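Local coordinates for uncharacterized protein (Bordetella bronchiseptica, PDB 4XG0) that probably phosphorylates an acid sugar in a catabolic pathway, as a member of a kinase family that pairs a sugar-binding domain with a nucleotide-binding one, at residues Gly383-Gly388 / Gly405-Gln410; Val259-Thr264 / Asp411-Ala416; Asp379-Gly384 / Pro399-Ala404; Gln272-Leu277 / Met319-Glu324; Ala141-Gly146 / Ala218-Leu223. All blocks are in the same frame, centred on the assembly; numbering follows the deposited sequence.

Contact 1: Gly383-Gly388 / Gly405-Gln410; sequences GGVPLG and GGFGEQ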
# COMPACT_ATOMS: atom_id res chain seq x y z
N GLY A 383 12.29 12.59 3.25
CA GLY A 383 13.51 13.24 2.81
C GLY A 383 14.74 12.89 3.65
O GLY A 383 14.74 13.11 4.86
N GLY A 384 15.78 12.35 3.02
CA GLY A 384 16.96 11.90 3.77
C GLY A 384 16.93 10.42 4.11
O GLY A 384 17.90 9.87 4.63
N VAL A 385 15.82 9.76 3.78
CA VAL A 385 15.70 8.33 3.96
C VAL A 385 15.36 7.70 2.58
O VAL A 385 14.19 7.42 2.25
CB VAL A 385 14.61 8.01 5.00
CG1 VAL A 385 14.57 6.51 5.30
CG2 VAL A 385 14.88 8.79 6.32
N PRO A 386 16.37 7.54 1.74
CA PRO A 386 16.08 7.11 0.36
C PRO A 386 15.80 5.63 0.24
O PRO A 386 16.28 4.84 1.05
CB PRO A 386 17.38 7.43 -0.38
CG PRO A 386 18.45 7.40 0.70
CD PRO A 386 17.77 8.00 1.90
N LEU A 387 15.07 5.28 -0.82
CA LEU A 387 14.71 3.90 -1.14
C LEU A 387 15.14 3.62 -2.57
O LEU A 387 14.86 4.41 -3.50
CB LEU A 387 13.20 3.70 -1.04
CG LEU A 387 12.58 2.37 -1.52
CD1 LEU A 387 13.07 1.23 -0.70
CD2 LEU A 387 11.05 2.48 -1.38
N GLY A 388 15.86 2.51 -2.75
CA GLY A 388 16.36 2.12 -4.05
C GLY A 388 16.54 0.62 -4.08
O GLY A 388 16.01 -0.08 -3.24
N GLY A 405 22.22 7.77 11.34
CA GLY A 405 21.86 7.23 12.63
C GLY A 405 21.04 8.19 13.46
O GLY A 405 20.13 7.76 14.15
N GLY A 406 21.35 9.48 13.37
CA GLY A 406 20.69 10.47 14.21
C GLY A 406 19.40 11.01 13.61
O GLY A 406 18.72 11.82 14.24
N PHE A 407 19.03 10.54 12.41
CA PHE A 407 17.99 11.19 11.62
C PHE A 407 16.63 10.52 11.77
O PHE A 407 16.54 9.33 11.94
CB PHE A 407 18.41 11.24 10.15
CG PHE A 407 17.51 12.10 9.31
CD1 PHE A 407 17.73 13.47 9.23
CD2 PHE A 407 16.45 11.54 8.63
CE1 PHE A 407 16.90 14.27 8.46
CE2 PHE A 407 15.61 12.34 7.86
CZ PHE A 407 15.83 13.70 7.77
N GLY A 408 15.57 11.33 11.78
CA GLY A 408 14.18 10.87 11.71
C GLY A 408 13.44 10.80 13.04
O GLY A 408 14.06 10.81 14.11
N GLU A 409 12.11 10.73 12.97
CA GLU A 409 11.26 10.51 14.14
C GLU A 409 11.29 9.05 14.57
O GLU A 409 11.79 8.17 13.84
CB GLU A 409 9.81 10.88 13.84
CG GLU A 409 9.60 12.29 13.45
CD GLU A 409 9.54 13.17 14.67
OE1 GLU A 409 8.51 13.10 15.38
OE2 GLU A 409 10.54 13.88 14.93
N GLN A 410 10.69 8.81 15.73
CA GLN A 410 10.71 7.50 16.38
C GLN A 410 10.22 6.34 15.51
O GLN A 410 10.77 5.23 15.59
CB GLN A 410 9.86 7.57 17.65
CG GLN A 410 9.60 6.21 18.23
CD GLN A 410 8.82 6.26 19.51
OE1 GLN A 410 9.39 6.56 20.57
NE2 GLN A 410 7.51 5.99 19.44
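F407 lays its ring beside G383, G384 and V385, joining the glycine-rich loop between strand 399-403 and helix 412-421 to the entry of strand 385-391. Both belong to the nucleotide-binding domain, an alpha/beta domain built on a mixed sheet. The buried side of the contact is apolar: V385 CG2 comes up to the ring edge, near its plane, and sits 3.9 Å from F407 CD2 and equally far from F407 CE2. V385 is buried. CG2, anti to the carbonyl carbon, is the branch that meets the ring, while the residue as a whole also packs on V401 and K403 of strand 399-403 and touches V412. F407 answers with CG anti to the backbone N (chi1 -170°), which swings the ring across to strand 385-391 from a backbone that stays well apart: the CA atoms of G384 and F407 are 7.9 Å from each other. The glycine side is exposed, as is F407 itself, and G384 CA comes no nearer to the ring than 4.3 Å, at F407 CE2. Glycines surround the phenylalanine on its own segment, at 405, 406 and 408, and both G384 and G408 have positive phi, where a CB would run into the carbonyl O of the residue before. The loop is tied at the phenylalanine backbone, where F407 O accepts a hydrogen bond from Q273 NE2 of helix 268-279. The shortest distance nevertheless falls at the exposed end: G383 O lies obliquely off the ring, 3.2 Å from F407 CZ.

Contact 2: Val259-Thr264 / Asp411-Ala416; sequences VLVVVT and DVLIRA. With SO4 (sulfate ion), chain E.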
# COMPACT_ATOMS: atom_id res chain seq x y z
N VAL A 259 11.37 -7.93 5.84
CA VAL A 259 12.30 -6.83 5.74
C VAL A 259 13.31 -6.98 6.86
O VAL A 259 12.95 -7.17 8.02
CB VAL A 259 11.58 -5.45 5.85
CG1 VAL A 259 12.61 -4.36 5.98
CG2 VAL A 259 10.75 -5.20 4.64
N LEU A 260 14.60 -6.93 6.52
CA LEU A 260 15.66 -6.99 7.49
C LEU A 260 16.13 -5.58 7.83
O LEU A 260 16.50 -4.83 6.94
CB LEU A 260 16.84 -7.78 6.89
CG LEU A 260 18.03 -7.95 7.81
CD1 LEU A 260 17.63 -8.70 9.08
CD2 LEU A 260 19.15 -8.69 7.09
N VAL A 261 16.12 -5.21 9.11
CA VAL A 261 16.58 -3.91 9.57
C VAL A 261 17.85 -4.03 10.41
O VAL A 261 17.90 -4.78 11.38
CB VAL A 261 15.47 -3.22 10.37
CG1 VAL A 261 15.91 -1.83 10.80
CG2 VAL A 261 14.20 -3.20 9.57
N VAL A 262 18.90 -3.29 10.01
CA VAL A 262 20.19 -3.40 10.65
C VAL A 262 20.48 -2.04 11.27
O VAL A 262 20.51 -1.01 10.57
CB VAL A 262 21.29 -3.79 9.66
CG1 VAL A 262 22.58 -3.92 10.38
CG2 VAL A 262 20.90 -5.09 8.99
N VAL A 263 20.64 -2.05 12.58
CA VAL A 263 20.86 -0.83 13.34
C VAL A 263 22.19 -0.90 14.05
O VAL A 263 22.34 -1.63 15.03
CB VAL A 263 19.75 -0.62 14.41
CG1 VAL A 263 19.92 0.72 15.12
CG2 VAL A 263 18.40 -0.75 13.76
N THR A 264 23.15 -0.14 13.54
CA THR A 264 24.49 -0.11 14.12
C THR A 264 24.78 1.16 14.89
O THR A 264 25.78 1.24 15.63
CB THR A 264 25.55 -0.24 13.00
OG1 THR A 264 25.40 0.85 12.09
CG2 THR A 264 25.39 -1.52 12.26
N ASP A 411 9.19 6.59 14.69
CA ASP A 411 8.58 5.52 13.87
C ASP A 411 9.26 5.33 12.51
O ASP A 411 8.78 4.55 11.69
CB ASP A 411 7.07 5.78 13.65
CG ASP A 411 6.79 6.97 12.75
OD1 ASP A 411 7.76 7.70 12.42
OD2 ASP A 411 5.58 7.24 12.45
N VAL A 412 10.42 5.93 12.30
CA VAL A 412 11.00 5.96 10.95
C VAL A 412 11.43 4.59 10.43
O VAL A 412 11.34 4.35 9.22
CB VAL A 412 12.14 6.97 10.80
CG1 VAL A 412 13.39 6.50 11.51
CG2 VAL A 412 12.43 7.19 9.31
N LEU A 413 11.87 3.68 11.29
CA LEU A 413 12.29 2.36 10.78
C LEU A 413 11.05 1.51 10.46
O LEU A 413 11.06 0.71 9.52
CB LEU A 413 13.22 1.63 11.74
CG LEU A 413 14.54 2.34 12.05
CD1 LEU A 413 15.30 1.60 13.14
CD2 LEU A 413 15.39 2.45 10.83
N ILE A 414 9.99 1.69 11.25
CA ILE A 414 8.72 1.04 10.97
C ILE A 414 8.22 1.50 9.59
O ILE A 414 7.87 0.68 8.72
CB ILE A 414 7.68 1.38 12.06
CG1 ILE A 414 8.12 0.75 13.38
CG2 ILE A 414 6.31 0.88 11.67
CD1 ILE A 414 7.37 1.30 14.57
N ARG A 415 8.23 2.80 9.40
CA ARG A 415 7.83 3.38 8.13
C ARG A 415 8.69 2.89 6.96
O ARG A 415 8.18 2.67 5.88
CB ARG A 415 7.86 4.90 8.19
CG ARG A 415 6.79 5.51 9.11
CD ARG A 415 6.84 7.07 9.08
NE ARG A 415 6.54 7.60 7.74
CZ ARG A 415 6.82 8.84 7.33
NH1 ARG A 415 7.44 9.70 8.13
NH2 ARG A 415 6.50 9.22 6.09
N ALA A 416 10.00 2.78 7.18
CA ALA A 416 10.95 2.28 6.16
C ALA A 416 10.64 0.88 5.73
O ALA A 416 10.56 0.61 4.52
CB ALA A 416 12.36 2.35 6.67
S SO4 E . 6.75 13.06 6.19
O1 SO4 E . 5.37 12.73 6.58
O2 SO4 E . 7.18 12.17 5.11
O3 SO4 E . 6.83 14.46 5.73
O4 SO4 E . 7.64 12.88 7.34
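L413 carries its CG anti to the carbonyl carbon (chi1 -61°) and its CD1 extended away from CA (chi2 173°), which brings that one methyl from helix 412-421 up against both V261 and V263 of strand 259-263. The two valines present different branches to it. V263 offers CG2, 3.9 Å from L413 CD1, and V261 offers CG1, 4.2 Å from L413 CD1. Both are alternate residues of a strand whose side chains there point to the helix, so a single leucine spans two steps of the strand. This is a helix laid on one face of the domain's central sheet; helix 334-349 covers the other face through L260 and V262, and Q273 and L277 of helix 268-279 flank the contact. R415, two residues on from L413, leads outward to a sulfate ion, probably from the crystallisation liquor. Its guanidinium meets sulfate O2 edge-on and in plane, with R415 NH2 bonding to O2 at 3.2 Å in a straight line (180°) and R415 NH1 to O4 at 3.3 Å. The helix thus divides its chemistry: aliphatic contacts with no polar partner bury it against the sheet, while its exposed side offers positive charge suited to an anion.

Contact 3: Asp379-Gly384 / Pro399-Ala404; sequences DEVTGG and PVVTKA. With SO4 (sulfate ion), chain E.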
# COMPACT_ATOMS: atom_id res chain seq x y z
N ASP A 379 12.87 6.06 -4.95
CA ASP A 379 12.12 7.10 -4.29
C ASP A 379 12.60 7.28 -2.85
O ASP A 379 13.77 7.07 -2.55
CB ASP A 379 10.64 6.73 -4.30
CG ASP A 379 9.75 7.94 -4.22
OD1 ASP A 379 9.70 8.71 -5.22
OD2 ASP A 379 9.13 8.11 -3.15
N GLU A 380 11.73 7.68 -1.94
CA GLU A 380 12.18 7.80 -0.55
C GLU A 380 11.08 7.52 0.45
O GLU A 380 9.89 7.63 0.13
CB GLU A 380 12.70 9.20 -0.31
CG GLU A 380 11.63 10.23 -0.43
CD GLU A 380 12.18 11.63 -0.36
OE1 GLU A 380 13.42 11.78 -0.55
OE2 GLU A 380 11.38 12.57 -0.12
N VAL A 381 11.49 7.14 1.66
CA VAL A 381 10.53 6.93 2.74
C VAL A 381 10.07 8.30 3.21
O VAL A 381 8.86 8.57 3.42
CB VAL A 381 11.16 6.12 3.90
CG1 VAL A 381 10.12 5.77 4.96
CG2 VAL A 381 11.81 4.85 3.41
N THR A 382 11.06 9.17 3.37
CA THR A 382 10.90 10.58 3.70
C THR A 382 12.23 11.26 3.32
O THR A 382 13.22 10.58 3.09
CB THR A 382 10.55 10.75 5.19
OG1 THR A 382 10.33 12.13 5.49
CG2 THR A 382 11.66 10.21 6.07
N GLY A 383 12.29 12.59 3.25
CA GLY A 383 13.51 13.24 2.81
C GLY A 383 14.74 12.89 3.65
O GLY A 383 14.74 13.11 4.86
N GLY A 384 15.78 12.35 3.02
CA GLY A 384 16.96 11.90 3.77
C GLY A 384 16.93 10.42 4.11
O GLY A 384 17.90 9.87 4.63
N PRO A 399 15.61 -4.40 -2.69
CA PRO A 399 15.29 -3.07 -2.16
C PRO A 399 16.06 -2.74 -0.89
O PRO A 399 16.29 -3.60 -0.02
CB PRO A 399 13.80 -3.15 -1.88
CG PRO A 399 13.29 -4.21 -2.90
CD PRO A 399 14.41 -5.24 -2.82
N VAL A 400 16.50 -1.49 -0.81
CA VAL A 400 17.31 -1.01 0.30
C VAL A 400 16.90 0.42 0.67
O VAL A 400 16.51 1.21 -0.20
CB VAL A 400 18.85 -1.05 -0.05
CG1 VAL A 400 19.13 -0.30 -1.35
CG2 VAL A 400 19.69 -0.51 1.08
N VAL A 401 16.97 0.70 1.96
CA VAL A 401 16.77 2.03 2.51
C VAL A 401 17.96 2.30 3.41
O VAL A 401 18.37 1.45 4.20
CB VAL A 401 15.49 2.08 3.39
CG1 VAL A 401 15.43 3.36 4.22
CG2 VAL A 401 14.23 1.93 2.54
N THR A 402 18.52 3.49 3.28
CA THR A 402 19.60 3.87 4.14
C THR A 402 19.23 5.16 4.89
O THR A 402 18.40 5.97 4.44
CB THR A 402 20.91 4.03 3.33
OG1 THR A 402 20.64 4.83 2.18
CG2 THR A 402 21.40 2.67 2.86
N LYS A 403 19.86 5.35 6.04
CA LYS A 403 19.51 6.49 6.88
C LYS A 403 20.65 6.80 7.82
O LYS A 403 21.28 5.89 8.35
CB LYS A 403 18.25 6.19 7.70
CG LYS A 403 17.76 7.33 8.55
CD LYS A 403 16.54 6.94 9.41
CE LYS A 403 16.92 6.09 10.63
NZ LYS A 403 17.75 6.88 11.62
N ALA A 404 20.90 8.08 8.04
CA ALA A 404 21.88 8.45 9.04
C ALA A 404 21.33 8.11 10.42
O ALA A 404 20.11 8.13 10.65
CB ALA A 404 22.23 9.89 8.93
S SO4 E . 6.75 13.06 6.19
O1 SO4 E . 5.37 12.73 6.58
O2 SO4 E . 7.18 12.17 5.11
O3 SO4 E . 6.83 14.46 5.73
O4 SO4 E . 7.64 12.88 7.34
O HOH W 1 19.55 10.19 6.67
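V401 meets V381, and G384 lies over T402 and K403, where the corner that follows strand 374-380 folds back above strand 399-403. At the start of that strand P399 packs on I420 of helix 412-421. V400 faces L390 and I375, and its backbone is bonded to G388 of strand 385-391. V401 then makes the apolar contact: V381 CG2 sits 3.9 Å from V401 CG2 and 4.0 Å from V401 CG1, facing both branches at once, and the two side chains lie roughly perpendicular. The chain turns a corner at V381, whose CB points toward strand 399-403. At T402 the meeting is of carbonyls, G384 O being 3.9 Å from T402 O without a bond. K403 passes G384 O with its CA, then curls back: bends at chi3 (77°) and chi4 (66°) bring K403 NZ to O of the next residue, A404, at 2.8 Å. The ammonium also bonds to F407 O and to Q273 OE1, so three acceptors surround this buried charge. A404 closes the segment through a water that accepts from A404 N at 2.9 Å and donates to G384 O at 2.6 Å, bridging the exposed end. In the sheet, strand 385-391 runs antiparallel between strands 374-380 and 399-403. V381 lies on the side where helix 412-421 packs, touching R415 and A419, while K403 reaches V412 of the same helix.

Contact 4: Gln272-Leu277 / Met319-Glu324; sequences QQAAAL and MLLAPE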
# COMPACT_ATOMS: atom_id res chain seq x y z
N GLN A 272 16.04 4.68 19.99
CA GLN A 272 14.60 4.90 20.17
C GLN A 272 13.81 4.31 18.99
O GLN A 272 12.79 3.64 19.17
CB GLN A 272 14.29 6.40 20.30
CG GLN A 272 14.82 6.99 21.59
CD GLN A 272 14.38 8.42 21.80
OE1 GLN A 272 13.52 8.93 21.07
NE2 GLN A 272 14.94 9.07 22.82
N GLN A 273 14.31 4.55 17.78
CA GLN A 273 13.71 3.97 16.58
C GLN A 273 13.73 2.45 16.59
O GLN A 273 12.77 1.80 16.15
CB GLN A 273 14.44 4.50 15.34
CG GLN A 273 14.22 5.98 15.17
CD GLN A 273 15.26 6.67 14.30
OE1 GLN A 273 16.12 6.03 13.70
NE2 GLN A 273 15.15 7.98 14.19
N ALA A 274 14.83 1.86 17.07
CA ALA A 274 14.91 0.40 17.16
C ALA A 274 13.90 -0.11 18.20
O ALA A 274 13.16 -1.07 17.97
CB ALA A 274 16.32 -0.05 17.52
N ALA A 275 13.87 0.55 19.34
CA ALA A 275 12.93 0.18 20.39
C ALA A 275 11.50 0.19 19.86
O ALA A 275 10.73 -0.73 20.12
CB ALA A 275 13.06 1.11 21.58
N ALA A 276 11.15 1.21 19.09
CA ALA A 276 9.80 1.31 18.52
C ALA A 276 9.48 0.17 17.55
O ALA A 276 8.37 -0.37 17.57
CB ALA A 276 9.60 2.66 17.85
N LEU A 277 10.45 -0.18 16.69
CA LEU A 277 10.27 -1.27 15.74
C LEU A 277 10.12 -2.59 16.49
O LEU A 277 9.28 -3.41 16.14
CB LEU A 277 11.41 -1.32 14.75
CG LEU A 277 11.37 -2.45 13.73
CD1 LEU A 277 10.08 -2.38 12.93
CD2 LEU A 277 12.56 -2.37 12.83
N MET A 319 15.07 -7.55 13.02
CA MET A 319 16.02 -6.49 13.34
C MET A 319 17.29 -7.02 13.99
O MET A 319 17.22 -7.81 14.91
CB MET A 319 15.39 -5.41 14.23
CG MET A 319 16.30 -4.24 14.52
SD MET A 319 15.43 -2.89 15.39
CE MET A 319 15.16 -3.69 16.96
N LEU A 320 18.44 -6.59 13.47
CA LEU A 320 19.73 -6.81 14.13
C LEU A 320 20.17 -5.51 14.78
O LEU A 320 20.36 -4.49 14.10
CB LEU A 320 20.80 -7.28 13.15
CG LEU A 320 20.31 -8.23 12.07
CD1 LEU A 320 21.49 -8.66 11.18
CD2 LEU A 320 19.68 -9.46 12.68
N LEU A 321 20.32 -5.54 16.10
CA LEU A 321 20.65 -4.37 16.89
C LEU A 321 22.09 -4.43 17.44
O LEU A 321 22.43 -5.34 18.20
CB LEU A 321 19.65 -4.25 18.03
CG LEU A 321 19.77 -3.00 18.92
CD1 LEU A 321 19.70 -1.75 18.05
CD2 LEU A 321 18.67 -3.01 19.99
N ALA A 322 22.91 -3.45 17.08
CA ALA A 322 24.31 -3.42 17.51
C ALA A 322 24.42 -3.09 18.98
O ALA A 322 23.70 -2.24 19.46
CB ALA A 322 25.08 -2.39 16.73
N PRO A 323 25.32 -3.77 19.70
CA PRO A 323 25.69 -3.23 21.01
C PRO A 323 26.76 -2.14 20.84
O PRO A 323 27.44 -2.07 19.80
CB PRO A 323 26.25 -4.45 21.73
CG PRO A 323 26.82 -5.27 20.68
CD PRO A 323 25.96 -5.08 19.45
N GLU A 324 26.91 -1.30 21.85
CA GLU A 324 27.95 -0.29 21.88
C GLU A 324 29.34 -0.93 22.01
O GLU A 324 29.48 -1.99 22.61
CB GLU A 324 27.69 0.67 23.06
CG GLU A 324 28.66 1.84 23.16
CD GLU A 324 27.98 3.13 23.63
OE1 GLU A 324 26.75 3.14 23.85
OE2 GLU A 324 28.70 4.14 23.78
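A274 and L277, a turn apart on helix 268-279, press on M319 and L321 at the end of strand 317-321. The short axes of helix and strand approach to 10.1 Å and run at 143° between their directions. Q273, early in the segment, turns past the strand and gives its amide to the glycine-rich loop and K403. A274 is the centre of the contact. At this small side chain the methionine comes right up to the helix: M319 SD is 3.7 Å from A274 CB and 3.8 Å from A274 CA. The methionine reaches this far because chi1 and chi2 are both extended, and its chain then bends at chi3 (69°), bringing M319 CE to 3.4 Å from A274 O. On another flank of the same methyl, L321 CD1 lies 3.8 Å from A274 CB, so the alanine is shared by two strand residues. One turn later L277 sends CD2 to the sulfur, 3.9 Å from M319 SD, the two side chains lying alongside with opposite headings. The helix belongs to a beta-alpha-beta crossover from strand 259-263 to the edge strand 283-285, with strand 317-321 lying between them in the sheet. L277 also touches V261 of strand 259-263 and I414 of helix 412-421, while L320 faces the other way, to helix 334-349.

Contact 5: Ala141-Gly146 / Ala218-Leu223; sequences AFPVTG and ADVQRL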
# COMPACT_ATOMS: atom_id res chain seq x y z
N ALA A 141 -14.81 8.43 0.94
CA ALA A 141 -14.07 9.43 1.73
C ALA A 141 -12.80 9.90 1.06
O ALA A 141 -12.08 9.11 0.42
CB ALA A 141 -13.72 8.89 3.09
N PHE A 142 -12.47 11.17 1.29
CA PHE A 142 -11.22 11.74 0.80
C PHE A 142 -10.81 12.74 1.86
O PHE A 142 -11.08 13.93 1.74
CB PHE A 142 -11.45 12.41 -0.55
CG PHE A 142 -10.20 12.57 -1.39
CD1 PHE A 142 -8.96 12.36 -0.84
CD2 PHE A 142 -10.31 12.92 -2.71
CE1 PHE A 142 -7.80 12.48 -1.62
CE2 PHE A 142 -9.14 13.04 -3.50
CZ PHE A 142 -7.93 12.82 -2.95
N PRO A 143 -10.23 12.24 2.94
CA PRO A 143 -10.09 13.10 4.11
C PRO A 143 -9.25 14.35 3.88
O PRO A 143 -9.53 15.37 4.52
CB PRO A 143 -9.45 12.17 5.14
CG PRO A 143 -9.91 10.77 4.69
CD PRO A 143 -9.96 10.83 3.22
N VAL A 144 -8.24 14.30 3.02
CA VAL A 144 -7.37 15.46 2.89
C VAL A 144 -8.09 16.57 2.14
O VAL A 144 -7.70 17.72 2.23
CB VAL A 144 -5.98 15.07 2.25
CG1 VAL A 144 -6.12 14.81 0.77
CG2 VAL A 144 -4.95 16.13 2.52
N THR A 145 -9.19 16.23 1.45
CA THR A 145 -10.06 17.27 0.89
C THR A 145 -11.38 17.49 1.62
O THR A 145 -12.24 18.20 1.13
CB THR A 145 -10.34 17.04 -0.59
OG1 THR A 145 -11.08 15.85 -0.78
CG2 THR A 145 -9.01 16.86 -1.36
N GLY A 146 -11.52 16.89 2.79
CA GLY A 146 -12.65 17.20 3.66
C GLY A 146 -13.85 16.30 3.49
O GLY A 146 -14.90 16.55 4.08
N ALA A 218 -5.97 7.25 8.28
CA ALA A 218 -5.76 6.04 9.05
C ALA A 218 -6.94 5.08 8.86
O ALA A 218 -6.76 3.85 8.78
CB ALA A 218 -5.54 6.37 10.55
N ASP A 219 -8.15 5.63 8.86
CA ASP A 219 -9.35 4.82 8.71
C ASP A 219 -9.38 4.25 7.31
O ASP A 219 -9.74 3.11 7.11
CB ASP A 219 -10.61 5.65 8.89
CG ASP A 219 -10.93 5.96 10.34
OD1 ASP A 219 -10.38 5.36 11.29
OD2 ASP A 219 -11.82 6.81 10.54
N VAL A 220 -9.00 5.07 6.33
CA VAL A 220 -8.96 4.63 4.94
C VAL A 220 -7.91 3.53 4.76
O VAL A 220 -8.13 2.52 4.05
CB VAL A 220 -8.73 5.77 3.98
CG1 VAL A 220 -8.68 5.24 2.55
CG2 VAL A 220 -9.88 6.80 4.10
N GLN A 221 -6.76 3.69 5.42
CA GLN A 221 -5.70 2.67 5.29
C GLN A 221 -6.12 1.33 5.90
O GLN A 221 -5.83 0.24 5.33
CB GLN A 221 -4.40 3.15 5.94
CG GLN A 221 -3.26 2.10 5.95
CD GLN A 221 -2.04 2.62 6.66
OE1 GLN A 221 -2.05 2.83 7.88
NE2 GLN A 221 -0.97 2.83 5.91
N ARG A 222 -6.77 1.40 7.07
CA ARG A 222 -7.29 0.19 7.72
C ARG A 222 -8.25 -0.50 6.78
O ARG A 222 -8.25 -1.73 6.69
CB ARG A 222 -8.01 0.53 9.04
CG ARG A 222 -8.54 -0.66 9.79
CD ARG A 222 -9.13 -0.28 11.16
NE ARG A 222 -8.30 0.71 11.84
CZ ARG A 222 -8.66 1.96 12.14
NH1 ARG A 222 -9.88 2.43 11.87
NH2 ARG A 222 -7.79 2.75 12.75
N LEU A 223 -9.12 0.27 6.13
CA LEU A 223 -10.10 -0.31 5.22
C LEU A 223 -9.40 -0.93 4.02
O LEU A 223 -9.75 -2.02 3.61
CB LEU A 223 -11.13 0.75 4.75
CG LEU A 223 -12.11 0.34 3.64
CD1 LEU A 223 -12.90 -0.87 4.03
CD2 LEU A 223 -13.06 1.44 3.29
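V220 sets a single methyl, CG2, against the pyrrolidine of P143, 4.0 Å from P143 CG and 4.1 Å from P143 CD. A141 CB adds a looser touch at 4.5 Å from V220 CG2. With CG1 anti to the backbone N (chi1 179°), CG2 stands anti to the carbonyl carbon and faces the loop. Around this first shell, V220 is also packed by A214 and by L242 and P245 of helix 240-252, and L223 gives helix 217-230 a second link to the sheet, on V137 and C139 of strand 135-139, from which the loop emerges. The loop is shaped by short-range bonds: T145 N reaches F142 O at 3.0 Å and G146 N reaches P143 O, giving P143 and V144 a 3-10 form. T145 CG2 rests over one face of the F142 ring. On the helix, D219 takes R222 NH1 in a salt bridge at 3.0 Å, met on the anti side of D219 OD1 and 35° out of the carboxylate plane, while D219 OD2 accepts from L215 N. The join between loop and helix is therefore small and purely apolar, with no directional bond between the segments; polar bonds serve each one separately.

Overall arrangement
Contacts 1 to 4 share the mixed sheet of the nucleotide-binding domain, whereas contact 5 stands apart in the sugar-binding domain, its centre 25 Å or more from all the others. Contacts 2, 4 and 5 are buried and apolar; contacts 1 and 3 straddle the surface, where carbonyls, water and exposed glycines enter. Contacts 1 and 3 share G383 and G384, and contact 3 meets contact 2 at helix 412-421, where R415 and T382 both approach the sulfate. Contacts 2 and 4 hold neighbouring strands 259-263 and 317-321 under adjacent helices. Q273, in contact 4's helix, ties contacts 1 and 3 to it through polar bonds.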